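Local coordinates for histidine--tRNA ligase (Thermus thermophilus, PDB 1H4V), which attaches histidine to its cognate tRNA in an ATP-dependent reaction, working as a homodimeric class II aminoacyl-tRNA synthetase, at residues R28-A33 against L151-L156; L139-V144 against R242-L247; V145-C150 against T267-H272. All blocks are in the same frame, centred on the assembly; numbering follows the deposited sequence.

Interaction 1 of 3, residues R28-A33 against L151-L156; sequences RKVLEA and LKELGL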
# COMPACT_ATOMS: atom_id res chain seq x y z
N ARG A 28 0.63 -8.64 -9.34
CA ARG A 28 -0.55 -8.00 -9.89
C ARG A 28 -0.75 -8.38 -11.36
O ARG A 28 -1.87 -8.69 -11.77
CB ARG A 28 -0.48 -6.46 -9.75
CG ARG A 28 -1.60 -5.75 -10.51
CD ARG A 28 -1.57 -4.23 -10.37
NE ARG A 28 -2.08 -3.78 -9.07
CZ ARG A 28 -1.32 -3.33 -8.07
NH1 ARG A 28 0.00 -3.26 -8.21
NH2 ARG A 28 -1.88 -2.96 -6.93
N LYS A 29 0.33 -8.38 -12.14
CA LYS A 29 0.24 -8.72 -13.56
C LYS A 29 -0.21 -10.16 -13.79
O LYS A 29 -1.13 -10.40 -14.57
CB LYS A 29 1.59 -8.49 -14.26
CG LYS A 29 1.58 -8.91 -15.75
CD LYS A 29 2.94 -8.69 -16.41
CE LYS A 29 3.99 -9.69 -15.91
NZ LYS A 29 5.29 -9.61 -16.66
N VAL A 30 0.42 -11.11 -13.11
CA VAL A 30 0.04 -12.51 -13.32
C VAL A 30 -1.33 -12.85 -12.73
O VAL A 30 -2.11 -13.56 -13.35
CB VAL A 30 1.11 -13.50 -12.75
CG1 VAL A 30 2.51 -12.99 -13.06
CG2 VAL A 30 0.93 -13.69 -11.28
N LEU A 31 -1.62 -12.35 -11.53
CA LEU A 31 -2.90 -12.65 -10.90
C LEU A 31 -4.09 -11.98 -11.59
O LEU A 31 -5.17 -12.58 -11.68
CB LEU A 31 -2.86 -12.25 -9.42
CG LEU A 31 -2.45 -13.33 -8.40
CD1 LEU A 31 -1.59 -14.40 -9.03
CD2 LEU A 31 -1.73 -12.67 -7.22
N GLU A 32 -3.92 -10.77 -12.11
CA GLU A 32 -5.04 -10.12 -12.77
C GLU A 32 -5.25 -10.64 -14.20
O GLU A 32 -6.32 -10.47 -14.78
CB GLU A 32 -4.90 -8.58 -12.73
CG GLU A 32 -4.96 -8.05 -11.28
CD GLU A 32 -5.14 -6.55 -11.15
OE1 GLU A 32 -4.60 -5.80 -12.00
OE2 GLU A 32 -5.80 -6.11 -10.19
N ALA A 33 -4.23 -11.31 -14.74
CA ALA A 33 -4.34 -11.88 -16.08
C ALA A 33 -5.15 -13.16 -15.94
O ALA A 33 -5.72 -13.65 -16.92
CB ALA A 33 -2.97 -12.20 -16.64
N LEU A 151 6.57 -16.30 -9.05
CA LEU A 151 7.97 -16.45 -8.69
C LEU A 151 8.89 -16.59 -9.90
O LEU A 151 9.99 -16.04 -9.91
CB LEU A 151 8.15 -17.65 -7.76
CG LEU A 151 7.29 -17.67 -6.50
CD1 LEU A 151 7.49 -19.00 -5.77
CD2 LEU A 151 7.66 -16.50 -5.60
N LYS A 152 8.45 -17.34 -10.90
CA LYS A 152 9.25 -17.54 -12.10
C LYS A 152 9.40 -16.22 -12.85
O LYS A 152 10.48 -15.91 -13.34
CB LYS A 152 8.59 -18.57 -13.01
CG LYS A 152 9.55 -19.58 -13.62
CD LYS A 152 10.00 -20.59 -12.59
CE LYS A 152 11.03 -21.56 -13.16
NZ LYS A 152 12.33 -20.89 -13.47
N GLU A 153 8.32 -15.44 -12.92
CA GLU A 153 8.35 -14.15 -13.61
C GLU A 153 9.28 -13.17 -12.93
O GLU A 153 9.77 -12.24 -13.57
CB GLU A 153 6.94 -13.55 -13.67
CG GLU A 153 5.98 -14.32 -14.55
CD GLU A 153 6.17 -14.05 -16.04
OE1 GLU A 153 5.72 -14.88 -16.85
OE2 GLU A 153 6.75 -12.99 -16.39
N LEU A 154 9.53 -13.37 -11.64
CA LEU A 154 10.42 -12.50 -10.89
C LEU A 154 11.87 -12.81 -11.23
O LEU A 154 12.77 -12.07 -10.84
CB LEU A 154 10.21 -12.67 -9.38
CG LEU A 154 8.88 -12.18 -8.82
CD1 LEU A 154 8.76 -12.57 -7.37
CD2 LEU A 154 8.78 -10.67 -8.98
N GLY A 155 12.09 -13.91 -11.94
CA GLY A 155 13.44 -14.29 -12.33
C GLY A 155 14.03 -15.40 -11.49
O GLY A 155 15.13 -15.89 -11.78
N LEU A 156 13.32 -15.82 -10.45
CA LEU A 156 13.81 -16.89 -9.60
C LEU A 156 13.83 -18.21 -10.36
O LEU A 156 12.94 -18.48 -11.17
CB LEU A 156 12.93 -17.02 -8.36
CG LEU A 156 12.98 -15.87 -7.35
CD1 LEU A 156 11.92 -16.05 -6.28
CD2 LEU A 156 14.38 -15.81 -6.73

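Interaction 2 of 3, residues L139-V144 against R242-L247; sequences LDAEAV and RHLERL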
# COMPACT_ATOMS: atom_id res chain seq x y z
N LEU A 139 -9.04 -25.56 -9.98
CA LEU A 139 -8.66 -24.39 -9.22
C LEU A 139 -7.43 -24.60 -8.34
O LEU A 139 -6.66 -23.67 -8.11
CB LEU A 139 -9.83 -23.92 -8.36
CG LEU A 139 -11.03 -23.59 -9.26
CD1 LEU A 139 -12.25 -23.35 -8.41
CD2 LEU A 139 -10.70 -22.38 -10.12
N ASP A 140 -7.25 -25.83 -7.85
CA ASP A 140 -6.09 -26.15 -7.02
C ASP A 140 -4.83 -26.11 -7.88
O ASP A 140 -3.82 -25.53 -7.49
CB ASP A 140 -6.24 -27.53 -6.39
CG ASP A 140 -7.55 -27.69 -5.64
OD1 ASP A 140 -7.53 -28.23 -4.52
OD2 ASP A 140 -8.60 -27.28 -6.18
N ALA A 141 -4.90 -26.71 -9.05
CA ALA A 141 -3.76 -26.72 -9.95
C ALA A 141 -3.43 -25.29 -10.37
O ALA A 141 -2.27 -24.92 -10.53
CB ALA A 141 -4.05 -27.59 -11.18
N GLU A 142 -4.47 -24.47 -10.56
CA GLU A 142 -4.28 -23.09 -10.96
C GLU A 142 -3.59 -22.29 -9.86
O GLU A 142 -2.69 -21.50 -10.14
CB GLU A 142 -5.62 -22.45 -11.32
CG GLU A 142 -5.54 -21.00 -11.76
CD GLU A 142 -6.85 -20.50 -12.36
OE1 GLU A 142 -6.86 -20.15 -13.56
OE2 GLU A 142 -7.86 -20.45 -11.63
N ALA A 143 -3.99 -22.51 -8.62
CA ALA A 143 -3.39 -21.82 -7.48
C ALA A 143 -1.89 -22.11 -7.45
O ALA A 143 -1.07 -21.21 -7.27
CB ALA A 143 -4.04 -22.27 -6.17
N VAL A 144 -1.55 -23.39 -7.63
CA VAL A 144 -0.16 -23.84 -7.63
C VAL A 144 0.62 -23.19 -8.79
O VAL A 144 1.68 -22.59 -8.58
CB VAL A 144 -0.06 -25.39 -7.76
CG1 VAL A 144 1.38 -25.80 -7.95
CG2 VAL A 144 -0.62 -26.06 -6.49
N ARG A 242 -2.61 -34.53 -12.27
CA ARG A 242 -2.74 -34.62 -13.72
C ARG A 242 -2.60 -33.25 -14.38
O ARG A 242 -1.89 -33.11 -15.38
CB ARG A 242 -4.08 -35.25 -14.10
CG ARG A 242 -4.19 -35.55 -15.59
CD ARG A 242 -5.53 -36.17 -15.96
NE ARG A 242 -6.61 -35.19 -15.92
CZ ARG A 242 -7.87 -35.45 -16.27
NH1 ARG A 242 -8.20 -36.67 -16.67
NH2 ARG A 242 -8.79 -34.50 -16.23
N HIS A 243 -3.26 -32.24 -13.82
CA HIS A 243 -3.17 -30.90 -14.39
C HIS A 243 -1.76 -30.33 -14.38
O HIS A 243 -1.33 -29.75 -15.37
CB HIS A 243 -4.13 -29.95 -13.67
CG HIS A 243 -5.57 -30.32 -13.83
ND1 HIS A 243 -6.09 -30.78 -15.02
CD2 HIS A 243 -6.59 -30.33 -12.94
CE1 HIS A 243 -7.37 -31.05 -14.86
NE2 HIS A 243 -7.70 -30.79 -13.61
N LEU A 244 -1.03 -30.49 -13.27
CA LEU A 244 0.33 -29.96 -13.20
C LEU A 244 1.24 -30.64 -14.21
O LEU A 244 2.09 -29.99 -14.84
CB LEU A 244 0.90 -30.13 -11.79
CG LEU A 244 0.19 -29.35 -10.68
CD1 LEU A 244 0.85 -29.66 -9.35
CD2 LEU A 244 0.22 -27.86 -10.98
N GLU A 245 1.08 -31.95 -14.37
CA GLU A 245 1.88 -32.69 -15.33
C GLU A 245 1.62 -32.07 -16.71
O GLU A 245 2.55 -31.74 -17.44
CB GLU A 245 1.48 -34.17 -15.31
N ARG A 246 0.35 -31.91 -17.03
CA ARG A 246 -0.08 -31.34 -18.30
C ARG A 246 0.40 -29.90 -18.49
O ARG A 246 0.50 -29.41 -19.61
CB ARG A 246 -1.61 -31.42 -18.37
CG ARG A 246 -2.19 -31.03 -19.70
CD ARG A 246 -1.80 -31.99 -20.82
NE ARG A 246 -2.27 -31.47 -22.10
CZ ARG A 246 -3.54 -31.51 -22.50
NH1 ARG A 246 -4.47 -32.07 -21.74
NH2 ARG A 246 -3.89 -30.95 -23.65
N LEU A 247 0.70 -29.21 -17.39
CA LEU A 247 1.18 -27.83 -17.47
C LEU A 247 2.69 -27.75 -17.33
O LEU A 247 3.25 -26.67 -17.18
CB LEU A 247 0.52 -26.99 -16.39
CG LEU A 247 -0.95 -26.66 -16.67
CD1 LEU A 247 -1.65 -26.22 -15.40
CD2 LEU A 247 -1.01 -25.59 -17.74

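Interaction 3 of 3, residues V145-C150 against T267-H272; sequences VLLYEC and TAFEVH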
# COMPACT_ATOMS: atom_id res chain seq x y z
N VAL A 145 0.10 -23.31 -10.00
CA VAL A 145 0.77 -22.73 -11.16
C VAL A 145 0.89 -21.22 -11.04
O VAL A 145 1.92 -20.66 -11.40
CB VAL A 145 0.03 -23.07 -12.46
CG1 VAL A 145 0.78 -22.49 -13.65
CG2 VAL A 145 -0.10 -24.57 -12.61
N LEU A 146 -0.15 -20.55 -10.55
CA LEU A 146 -0.12 -19.10 -10.39
C LEU A 146 1.01 -18.66 -9.45
O LEU A 146 1.69 -17.67 -9.72
CB LEU A 146 -1.46 -18.57 -9.87
CG LEU A 146 -2.60 -18.40 -10.88
CD1 LEU A 146 -3.80 -17.81 -10.18
CD2 LEU A 146 -2.17 -17.48 -12.02
N LEU A 147 1.18 -19.38 -8.34
CA LEU A 147 2.24 -19.06 -7.39
C LEU A 147 3.57 -19.33 -8.06
O LEU A 147 4.49 -18.51 -8.00
CB LEU A 147 2.10 -19.92 -6.13
CG LEU A 147 3.29 -19.87 -5.17
CD1 LEU A 147 3.53 -18.43 -4.72
CD2 LEU A 147 3.03 -20.79 -3.99
N TYR A 148 3.67 -20.49 -8.70
CA TYR A 148 4.89 -20.87 -9.40
C TYR A 148 5.26 -19.76 -10.40
O TYR A 148 6.41 -19.31 -10.44
CB TYR A 148 4.65 -22.19 -10.13
CG TYR A 148 5.86 -22.77 -10.82
CD1 TYR A 148 6.96 -23.20 -10.09
CD2 TYR A 148 5.90 -22.90 -12.21
CE1 TYR A 148 8.07 -23.76 -10.71
CE2 TYR A 148 7.00 -23.45 -12.84
CZ TYR A 148 8.08 -23.88 -12.09
OH TYR A 148 9.17 -24.44 -12.72
N GLU A 149 4.27 -19.31 -11.18
CA GLU A 149 4.46 -18.26 -12.18
C GLU A 149 4.90 -16.91 -11.59
O GLU A 149 5.81 -16.27 -12.11
CB GLU A 149 3.18 -18.06 -12.99
CG GLU A 149 3.22 -18.68 -14.37
CD GLU A 149 4.20 -17.97 -15.31
OE1 GLU A 149 3.92 -16.82 -15.71
OE2 GLU A 149 5.24 -18.57 -15.64
N CYS A 150 4.23 -16.45 -10.53
CA CYS A 150 4.61 -15.19 -9.91
C CYS A 150 6.10 -15.20 -9.64
O CYS A 150 6.82 -14.25 -9.97
CB CYS A 150 3.89 -14.97 -8.58
SG CYS A 150 2.14 -14.57 -8.65
N THR A 267 -5.94 -30.57 -1.01
CA THR A 267 -4.72 -29.89 -1.47
C THR A 267 -3.95 -28.99 -0.51
O THR A 267 -4.51 -28.15 0.19
CB THR A 267 -5.01 -29.05 -2.73
OG1 THR A 267 -5.78 -29.83 -3.65
CG2 THR A 267 -3.71 -28.67 -3.41
N ALA A 268 -2.64 -29.18 -0.50
CA ALA A 268 -1.73 -28.37 0.29
C ALA A 268 -0.49 -28.33 -0.58
O ALA A 268 -0.18 -29.32 -1.25
CB ALA A 268 -1.43 -29.03 1.62
N PHE A 269 0.22 -27.21 -0.58
CA PHE A 269 1.41 -27.13 -1.41
C PHE A 269 2.32 -26.01 -0.97
O PHE A 269 1.90 -25.10 -0.26
CB PHE A 269 1.01 -26.92 -2.88
CG PHE A 269 0.33 -25.62 -3.14
CD1 PHE A 269 1.07 -24.49 -3.47
CD2 PHE A 269 -1.06 -25.52 -3.04
CE1 PHE A 269 0.43 -23.27 -3.72
CE2 PHE A 269 -1.70 -24.30 -3.28
CZ PHE A 269 -0.95 -23.17 -3.62
N GLU A 270 3.57 -26.11 -1.39
CA GLU A 270 4.58 -25.12 -1.06
C GLU A 270 5.61 -25.06 -2.17
O GLU A 270 5.79 -26.02 -2.93
CB GLU A 270 5.26 -25.49 0.26
CG GLU A 270 4.64 -24.85 1.48
CD GLU A 270 5.24 -25.35 2.79
OE1 GLU A 270 6.48 -25.48 2.85
OE2 GLU A 270 4.47 -25.59 3.75
N VAL A 271 6.28 -23.91 -2.26
CA VAL A 271 7.33 -23.70 -3.24
C VAL A 271 8.57 -23.31 -2.44
O VAL A 271 8.56 -22.32 -1.71
CB VAL A 271 6.97 -22.57 -4.22
CG1 VAL A 271 8.05 -22.46 -5.28
CG2 VAL A 271 5.64 -22.86 -4.87
N HIS A 272 9.62 -24.11 -2.56
CA HIS A 272 10.86 -23.87 -1.83
C HIS A 272 11.97 -23.34 -2.73
O HIS A 272 11.96 -23.56 -3.94
CB HIS A 272 11.34 -25.18 -1.18
CG HIS A 272 10.43 -25.71 -0.13
ND1 HIS A 272 10.47 -25.27 1.18
CD2 HIS A 272 9.42 -26.60 -0.19
CE1 HIS A 272 9.52 -25.88 1.88
NE2 HIS A 272 8.87 -26.69 1.07

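Interaction 1 of 3, residues R28-A33 against L151-L156
The side chain of E153 leaves its helix with CG anti to the carbonyl carbon (chi1 -68°) and then folds over at chi2 (-78°), which lays its aliphatic part beside V30 and turns the carboxylate toward K29. K29 comes to meet it with CG anti to the backbone N and a bend at chi3, so that the ammonium group, and not the methylene chain, is what arrives at the acid. Two touches follow. K29 NZ stands 3.7 Å from E153 OE2, a long salt bridge in which the two chains cross at about a right angle; no hydrogen bond joins them, and the attraction is probably a loose electrostatic one at the edge of the dimer interface. On the buried side, CG1 of V30 lies 4.0 Å from CG of E153, the valine and the glutamate sliding past each other in opposite directions. V30 is the buried partner here.

Contact is sparse: 96 Å² is buried over both sides, and the nearest CA atoms, those of V30 and E153, are 8.5 Å apart. P353 of the second subunit packs on both K29 and E153, placing this pair at the dimer interface. E153 OE1 also lies close to E149 OE1, two like charges brought together, which the nearby lysine may partly offset.

G155, at positive phi (103°), is the first residue to leave helical angles. It forms a Schellman motif, with G155 N bonded to K152 O at 2.9 Å and a weak bond from L156 N to L151 O at 3.4 Å. The whole is a helix-to-helix contact within the catalytic domain of a class II synthetase, made where the C-terminal ends of helix 14-33 and helix 137-153 come together.

Interaction 2 of 3, residues L139-V144 against R242-L247
Helix-helix packing within the class II catalytic domain joins L139-V144, near the start of helix 137-153, to R242-L247, the last turn of helix 231-246 and the residue after it. The two short axes approach to 9.4 Å and cross at -46°. A141 takes the place of closest approach: its CB meets CB of H243 at 3.4 Å, and the CA atoms of these two residues are 6.1 Å apart. A methyl group as small as this lets the backbones come close, and it lies obliquely to the imidazole, with H243 CG and CD2 both 4.1 Å from A141 CB.

One residue further on, L244 reaches across with its branched end. Its CA-CB bond is not aimed at the other helix, but CG stands anti to the carbonyl carbon (chi1 -64°), which swings the branch toward helix 137-153. CD1 continues the extended chain, while CD2, the methyl bent back toward the backbone, makes the closer contacts. There CD2 of L244 packs on CG1 of V144 at 3.8 Å, the two side chains crossing at about a right angle. The same methyl rests 3.9 Å from the carbonyl oxygen of A141, so it touches both A141 and V144, residues one turn apart on the same side of helix 137-153.

Topologically this sets a helix of the second catalytic segment against one of the first, beside the mixed sheet of the class II fold, where F269 of strand 267-272 touches V144. Polar groups around this apolar patch turn to other partners. H243 ND1 is hydrogen-bonded to Y346 OH of the second subunit, and E142, on a different side of its helix, forms salt bridges to R103 and to R352 of that subunit. D140 OD2 pairs with R287.

Interaction 3 of 3, residues V145-C150 against T267-H272
This is apolar helix-on-sheet packing in the hydrophobic core of the class II synthetase catalytic fold: helix 137-153 lies against the mixed sheet, and its middle residues V145-C150 meet strand 267-272, whose neighbours are 281-287 and 160-165. A single leucine does the reaching. L147 holds CG anti to its own backbone N (chi1 169°), and from there CD2, the branch that continues the chain extended, carries its methyl to the strand, where it ends between F269 and V271.

These two residues lie two apart on the strand and therefore point to the same side, with E270 between them turned away from the helix. The valine and the leucine come together tip to tip. The phenylalanine is met differently: the methyl arrives at the rim of the ring, close to its plane, rather than over a face. F305 and F307 of strand 302-308 also touch L147, while F305 and L163 pack on F269, so the leucine is embedded among side chains of two strands of the sheet. Together the two segments bury 157 Å², and no hydrogen bond spans them; the strand's backbone is bonded to its neighbours in the sheet.

All the closest approaches converge on one methyl, L147 CD2, which stands 3.4 Å from V271 CG2 and 3.6 Å from F269 CE1.

How the interactions relate
From the N terminus, helix 14-33 comes first, and interaction 1 closes a loop of 117 intervening residues by bringing it to the end of helix 137-153. Interactions 2 and 3 begin earlier on that helix and close later, at helix 231-246 and strand 267-272; the three loops cross one another and none is nested. Helix 137-153 is thus the shared element, meeting in turn 242-247, 267-272 and 28-33 along its length. Interactions 2 and 3 touch through D140 and T267, a probable hydrogen bond, and through L244 and L247 on V145; interactions 1 and 3 touch where L151 packs on V271. Interactions 1 and 2 stay about 7 Å apart at their nearest atoms.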